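Local coordinates for ALBA-Domain Protein (Trypanosoma brucei, PDB 7DL8) that probably binds RNA through an Alba domain, the small mixed alpha/beta fold of the Alba family, at residues 10-15 against 39-44; 66-71 against 89-94. All coordinates share one frame; numbering follows the deposited sequence.

Interaction 1 (10-15 against 39-44); sequences PRNSVR and EVYVSA
Asn12 O takes the backbone N-H of Tyr41 at 2.8 Å (Asn12 O to Tyr41 N), in the carbonyl plane and nearly straight at 168°. Asn12 O also receives a CA-H...O contact from Val40 CA at 3.3 Å and lies at the edge of the Tyr41 ring, in its plane. Asn12 is the third residue of the type I turn from Pro10 to Ser13, and its CG sits between the backbone N and the carbonyl carbon (chi1 60°), which brings ND2 over to Glu39 O for a weak, bent hydrogen bond of 3.2 Å. The amide runs beside the Tyr41 ring, the two planes 66° apart. The strands then continue in parallel: Val14 N donates a hydrogen bond to Tyr41 O at 2.8 Å, and Ser43 N donates one to Val14 O at 3.1 Å. They are the two strands of a right-handed beta-alpha-beta crossover through helix 22-34, the opening unit of the Alba fold. Under that helix Val14 CG2 meets Val40 CG1 at 3.7 Å, with Phe25 and Ile28 lying on Val14 and Leu33 on Val40. On the face that Tyr41 shares with Ser13 and Arg15, the phenol reaches back along its own strand, Tyr41 OH donating a hydrogen bond to Glu39 OE2 at 3.0 Å from above the carboxylate plane.

Interaction 2 (66-71 against 89-94); sequences VVKKIT and EIVVTK
Ile70 and Ile90 form a non-hydrogen-bonded antiparallel pair and run alongside each other in the same direction, Ile70 CG1 reaching Ile90 CG1 at 3.9 Å. Both have CG1 anti to the carbonyl carbon (chi1 -55° and -57°), leaving CG2 of Ile90 turned along the strand to meet Val67 CG1, also at 3.9 Å. This is the tightly packed, apolar face: Val56 of helix 49-61 covers Val67 and Ile90, and Ile70 packs on Ile70 of the second subunit. Between the pairs Val67-Val92 and Ile70-Ile90 the hairpin carries a classic beta bulge. Lys68 and Lys69 both stand opposite Val91, whose O accepts from Lys68 N at 2.7 Å while its N gives to Lys69 O at 2.8 Å, almost straight at 175°. The other face is mixed: Val91 is buried against Tyr41 and Glu39, whereas the lysine side, at strand 65-76, is looser and open to solvent. There the aliphatic part of Lys68 runs alongside Val91, CD to CG1 at 4.2 Å, and Thr71 lies beside Glu89 with OG1 3.9 Å from Glu89 CB. Lys69 NZ and Glu89 OE1 stay 5.5 Å apart, too far for a salt bridge, though a weak attraction is possible. At the far end a reciprocal pair of backbone hydrogen bonds joins Val66 and Thr93, Thr93 N reaching Val66 O at 3.1 Å. The bulge places two consecutive exposed lysines on 65-76, the outermost strand of the chain's sheet; the chemistry thus divides an oily face, used for the helix and the second subunit, from a more polar one whose lysine charges probably face water.

Overall arrangement
From the N terminus, strand 13-16 leads through helix 22-34 to strand 39-45, and interaction 1 closes that crossover loop. The chain then passes through helix 49-61 before strand 65-76 turns back as strand 84-94, where interaction 2 closes the hairpin. The two loops follow one another in series, neither nested nor crossed, yet they meet in space with centres about 10 Å apart. Strand 84-94 inserts between 39-45 and 65-76, giving the order 13-16, 39-45, 84-94, 65-76: backbone pairing of Val40 with Val92 and Val42 with Ile90 fuses the parallel unit to the hairpin, while Tyr41 packs on Glu89 and Val91. Helix 49-61, which lies on the hairpin, also meets Val42 and Ala44 of interaction 1.

Interaction 1 (10-15 against 39-44)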
loop_
_atom_site.group_PDB
_atom_site.type_symbol
_atom_site.label_atom_id
_atom_site.label_comp_id
_atom_site.label_asym_id
_atom_site.label_seq_id
_atom_site.Cartn_x
_atom_site.Cartn_y
_atom_site.Cartn_z
ATOM N N PRO A 10 -20.839 -14.869 0.852
ATOM C CA PRO A 10 -21.053 -16.138 0.145
ATOM C C PRO A 10 -19.751 -16.908 -0.027
ATOM O O PRO A 10 -18.649 -16.388 0.157
ATOM C CB PRO A 10 -21.634 -15.702 -1.205
ATOM C CG PRO A 10 -22.209 -14.344 -0.950
ATOM C CD PRO A 10 -21.300 -13.715 0.063
ATOM N N ARG A 11 -19.899 -18.186 -0.387
ATOM C CA ARG A 11 -18.735 -19.055 -0.526
ATOM C C ARG A 11 -17.829 -18.594 -1.661
ATOM O O ARG A 11 -16.600 -18.685 -1.560
ATOM C CB ARG A 11 -19.175 -20.502 -0.749
ATOM C CG ARG A 11 -18.016 -21.482 -0.857
ATOM C CD ARG A 11 -18.458 -22.826 -1.411
ATOM N NE ARG A 11 -17.327 -23.731 -1.602
ATOM C CZ ARG A 11 -16.988 -24.273 -2.767
ATOM N NH1 ARG A 11 -17.695 -24.006 -3.857
ATOM N NH2 ARG A 11 -15.941 -25.084 -2.844
ATOM N N ASN A 12 -18.416 -18.093 -2.750
ATOM C CA ASN A 12 -17.655 -17.674 -3.921
ATOM C C ASN A 12 -17.233 -16.211 -3.855
ATOM O O ASN A 12 -17.074 -15.566 -4.901
ATOM C CB ASN A 12 -18.457 -17.938 -5.195
ATOM C CG ASN A 12 -19.776 -17.194 -5.218
ATOM O OD1 ASN A 12 -20.232 -16.682 -4.195
ATOM N ND2 ASN A 12 -20.394 -17.122 -6.390
ATOM N N SER A 13 -17.048 -15.670 -2.654
ATOM C CA SER A 13 -16.594 -14.298 -2.469
ATOM C C SER A 13 -15.325 -14.331 -1.633
ATOM O O SER A 13 -15.350 -14.766 -0.477
ATOM C CB SER A 13 -17.672 -13.444 -1.799
ATOM O OG SER A 13 -17.105 -12.309 -1.166
ATOM N N VAL A 14 -14.226 -13.864 -2.214
ATOM C CA VAL A 14 -12.922 -13.834 -1.564
ATOM C C VAL A 14 -12.612 -12.389 -1.205
ATOM O O VAL A 14 -12.538 -11.524 -2.086
ATOM C CB VAL A 14 -11.826 -14.430 -2.463
ATOM C CG1 VAL A 14 -10.477 -14.389 -1.759
ATOM C CG2 VAL A 14 -12.185 -15.851 -2.864
ATOM N N ARG A 15 -12.427 -12.128 0.086
ATOM C CA ARG A 15 -12.130 -10.790 0.581
ATOM C C ARG A 15 -10.623 -10.678 0.775
ATOM O O ARG A 15 -10.050 -11.343 1.646
ATOM C CB ARG A 15 -12.879 -10.516 1.884
ATOM C CG ARG A 15 -12.318 -9.356 2.701
ATOM C CD ARG A 15 -12.537 -8.026 2.002
ATOM N NE ARG A 15 -13.789 -7.398 2.413
ATOM C CZ ARG A 15 -14.858 -7.291 1.632
ATOM N NH1 ARG A 15 -15.958 -6.705 2.081
ATOM N NH2 ARG A 15 -14.825 -7.774 0.399
ATOM N N GLU A 39 -18.296 -18.273 -10.869
ATOM C CA GLU A 39 -17.643 -16.979 -10.751
ATOM C C GLU A 39 -17.218 -16.757 -9.307
ATOM O O GLU A 39 -17.866 -17.236 -8.372
ATOM C CB GLU A 39 -18.557 -15.838 -11.221
ATOM C CG GLU A 39 -19.793 -15.628 -10.364
ATOM C CD GLU A 39 -20.899 -14.905 -11.107
ATOM O OE1 GLU A 39 -20.690 -14.546 -12.284
ATOM O OE2 GLU A 39 -21.977 -14.695 -10.512
ATOM N N VAL A 40 -16.107 -16.044 -9.137
ATOM C CA VAL A 40 -15.586 -15.677 -7.826
ATOM C C VAL A 40 -15.534 -14.157 -7.745
ATOM O O VAL A 40 -15.061 -13.496 -8.677
ATOM C CB VAL A 40 -14.197 -16.291 -7.572
ATOM C CG1 VAL A 40 -13.590 -15.726 -6.296
ATOM C CG2 VAL A 40 -14.293 -17.807 -7.496
ATOM N N TYR A 41 -16.020 -13.607 -6.633
ATOM C CA TYR A 41 -16.032 -12.166 -6.400
ATOM C C TYR A 41 -14.819 -11.798 -5.552
ATOM O O TYR A 41 -14.782 -12.088 -4.352
ATOM C CB TYR A 41 -17.328 -11.736 -5.712
ATOM C CG TYR A 41 -18.568 -11.834 -6.577
ATOM C CD1 TYR A 41 -19.124 -13.067 -6.890
ATOM C CD2 TYR A 41 -19.189 -10.693 -7.067
ATOM C CE1 TYR A 41 -20.258 -13.162 -7.676
ATOM C CE2 TYR A 41 -20.326 -10.777 -7.853
ATOM C CZ TYR A 41 -20.854 -12.014 -8.154
ATOM O OH TYR A 41 -21.984 -12.107 -8.935
ATOM N N VAL A 42 -13.828 -11.164 -6.175
ATOM C CA VAL A 42 -12.612 -10.731 -5.495
ATOM C C VAL A 42 -12.775 -9.262 -5.129
ATOM O O VAL A 42 -12.879 -8.402 -6.013
ATOM C CB VAL A 42 -11.368 -10.953 -6.369
ATOM C CG1 VAL A 42 -10.108 -10.572 -5.607
ATOM C CG2 VAL A 42 -11.297 -12.400 -6.835
ATOM N N SER A 43 -12.803 -8.970 -3.830
ATOM C CA SER A 43 -13.080 -7.629 -3.337
ATOM C C SER A 43 -12.084 -7.245 -2.248
ATOM O O SER A 43 -11.423 -8.099 -1.651
ATOM C CB SER A 43 -14.515 -7.519 -2.803
ATOM O OG SER A 43 -14.763 -8.498 -1.809
ATOM N N ALA A 44 -11.999 -5.942 -1.984
ATOM C CA ALA A 44 -11.132 -5.422 -0.933
ATOM C C ALA A 44 -11.588 -4.020 -0.553
ATOM O O ALA A 44 -12.315 -3.358 -1.298
ATOM C CB ALA A 44 -9.663 -5.409 -1.366
#

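Interaction 2 (66-71 against 89-94)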
loop_
_atom_site.group_PDB
_atom_site.type_symbol
_atom_site.label_atom_id
_atom_site.label_comp_id
_atom_site.label_asym_id
_atom_site.label_seq_id
_atom_site.Cartn_x
_atom_site.Cartn_y
_atom_site.Cartn_z
ATOM N N VAL A 66 -10.720 -14.853 -16.550
ATOM C CA VAL A 66 -11.047 -13.680 -17.347
ATOM C C VAL A 66 -11.941 -12.787 -16.503
ATOM O O VAL A 66 -12.815 -13.274 -15.778
ATOM C CB VAL A 66 -11.735 -14.054 -18.678
ATOM C CG1 VAL A 66 -10.725 -14.658 -19.643
ATOM C CG2 VAL A 66 -12.882 -15.019 -18.435
ATOM N N VAL A 67 -11.710 -11.480 -16.582
ATOM C CA VAL A 67 -12.466 -10.526 -15.781
ATOM C C VAL A 67 -13.828 -10.304 -16.437
ATOM O O VAL A 67 -13.913 -9.934 -17.604
ATOM C CB VAL A 67 -11.705 -9.202 -15.632
ATOM C CG1 VAL A 67 -12.552 -8.193 -14.878
ATOM C CG2 VAL A 67 -10.383 -9.436 -14.914
ATOM N N LYS A 68 -14.891 -10.540 -15.667
ATOM C CA LYS A 68 -16.246 -10.335 -16.163
ATOM C C LYS A 68 -16.818 -8.976 -15.789
ATOM O O LYS A 68 -17.628 -8.430 -16.545
ATOM C CB LYS A 68 -17.173 -11.437 -15.632
ATOM C CG LYS A 68 -18.621 -11.321 -16.090
ATOM C CD LYS A 68 -19.529 -12.284 -15.342
ATOM C CE LYS A 68 -20.985 -12.085 -15.735
ATOM N NZ LYS A 68 -21.479 -10.723 -15.387
ATOM N N LYS A 69 -16.388 -8.397 -14.669
ATOM C CA LYS A 69 -16.943 -7.133 -14.205
ATOM C C LYS A 69 -16.073 -6.579 -13.088
ATOM O O LYS A 69 -15.564 -7.336 -12.257
ATOM C CB LYS A 69 -18.384 -7.314 -13.707
ATOM C CG LYS A 69 -19.175 -6.025 -13.587
ATOM C CD LYS A 69 -20.644 -6.311 -13.333
ATOM C CE LYS A 69 -20.929 -6.457 -11.848
ATOM N NZ LYS A 69 -22.129 -7.299 -11.590
ATOM N N ILE A 70 -15.905 -5.257 -13.080
ATOM C CA ILE A 70 -15.239 -4.540 -11.996
ATOM C C ILE A 70 -16.131 -3.372 -11.605
ATOM O O ILE A 70 -16.488 -2.549 -12.457
ATOM C CB ILE A 70 -13.840 -4.039 -12.393
ATOM C CG1 ILE A 70 -12.975 -5.190 -12.906
ATOM C CG2 ILE A 70 -13.167 -3.361 -11.212
ATOM C CD1 ILE A 70 -11.584 -4.764 -13.331
ATOM N N THR A 71 -16.494 -3.299 -10.326
ATOM C CA THR A 71 -17.298 -2.203 -9.803
ATOM C C THR A 71 -16.642 -1.626 -8.558
ATOM O O THR A 71 -15.960 -2.332 -7.810
ATOM C CB THR A 71 -18.733 -2.646 -9.462
ATOM O OG1 THR A 71 -18.710 -3.525 -8.329
ATOM C CG2 THR A 71 -19.379 -3.355 -10.642
ATOM N N GLU A 89 -14.607 -4.512 -6.415
ATOM C CA GLU A 89 -15.117 -5.874 -6.553
ATOM C C GLU A 89 -14.879 -6.342 -7.982
ATOM O O GLU A 89 -15.454 -5.785 -8.922
ATOM C CB GLU A 89 -16.600 -5.957 -6.194
ATOM C CG GLU A 89 -17.162 -7.369 -6.248
ATOM C CD GLU A 89 -18.636 -7.428 -5.901
ATOM O OE1 GLU A 89 -19.466 -7.082 -6.769
ATOM O OE2 GLU A 89 -18.963 -7.822 -4.762
ATOM N N ILE A 90 -14.032 -7.355 -8.143
ATOM C CA ILE A 90 -13.708 -7.929 -9.443
ATOM C C ILE A 90 -14.342 -9.309 -9.535
ATOM O O ILE A 90 -14.126 -10.159 -8.663
ATOM C CB ILE A 90 -12.187 -8.008 -9.662
ATOM C CG1 ILE A 90 -11.557 -6.621 -9.524
ATOM C CG2 ILE A 90 -11.874 -8.610 -11.025
ATOM C CD1 ILE A 90 -10.288 -6.606 -8.700
ATOM N N VAL A 91 -15.127 -9.528 -10.587
ATOM C CA VAL A 91 -15.763 -10.815 -10.843
ATOM C C VAL A 91 -14.934 -11.546 -11.889
ATOM O O VAL A 91 -14.755 -11.051 -13.008
ATOM C CB VAL A 91 -17.215 -10.640 -11.316
ATOM C CG1 VAL A 91 -17.875 -11.996 -11.519
ATOM C CG2 VAL A 91 -17.999 -9.797 -10.322
ATOM N N VAL A 92 -14.429 -12.725 -11.532
ATOM C CA VAL A 92 -13.603 -13.527 -12.424
ATOM C C VAL A 92 -14.307 -14.849 -12.696
ATOM O O VAL A 92 -14.983 -15.400 -11.820
ATOM C CB VAL A 92 -12.193 -13.764 -11.840
ATOM C CG1 VAL A 92 -11.495 -12.437 -11.588
ATOM C CG2 VAL A 92 -12.268 -14.580 -10.555
ATOM N N THR A 93 -14.161 -15.341 -13.923
ATOM C CA THR A 93 -14.653 -16.649 -14.329
ATOM C C THR A 93 -13.499 -17.437 -14.931
ATOM O O THR A 93 -12.402 -16.913 -15.135
ATOM C CB THR A 93 -15.809 -16.543 -15.335
ATOM O OG1 THR A 93 -15.311 -16.075 -16.594
ATOM C CG2 THR A 93 -16.881 -15.589 -14.827
ATOM N N LYS A 94 -13.755 -18.712 -15.212
ATOM C CA LYS A 94 -12.729 -19.561 -15.802
ATOM C C LYS A 94 -12.329 -19.051 -17.179
ATOM O O LYS A 94 -13.172 -18.624 -17.973
ATOM C CB LYS A 94 -13.231 -20.998 -15.929
ATOM C CG LYS A 94 -13.069 -21.862 -14.698
ATOM C CD LYS A 94 -13.587 -23.261 -14.990
ATOM C CE LYS A 94 -14.096 -23.937 -13.739
ATOM N NZ LYS A 94 -15.398 -23.361 -13.293
#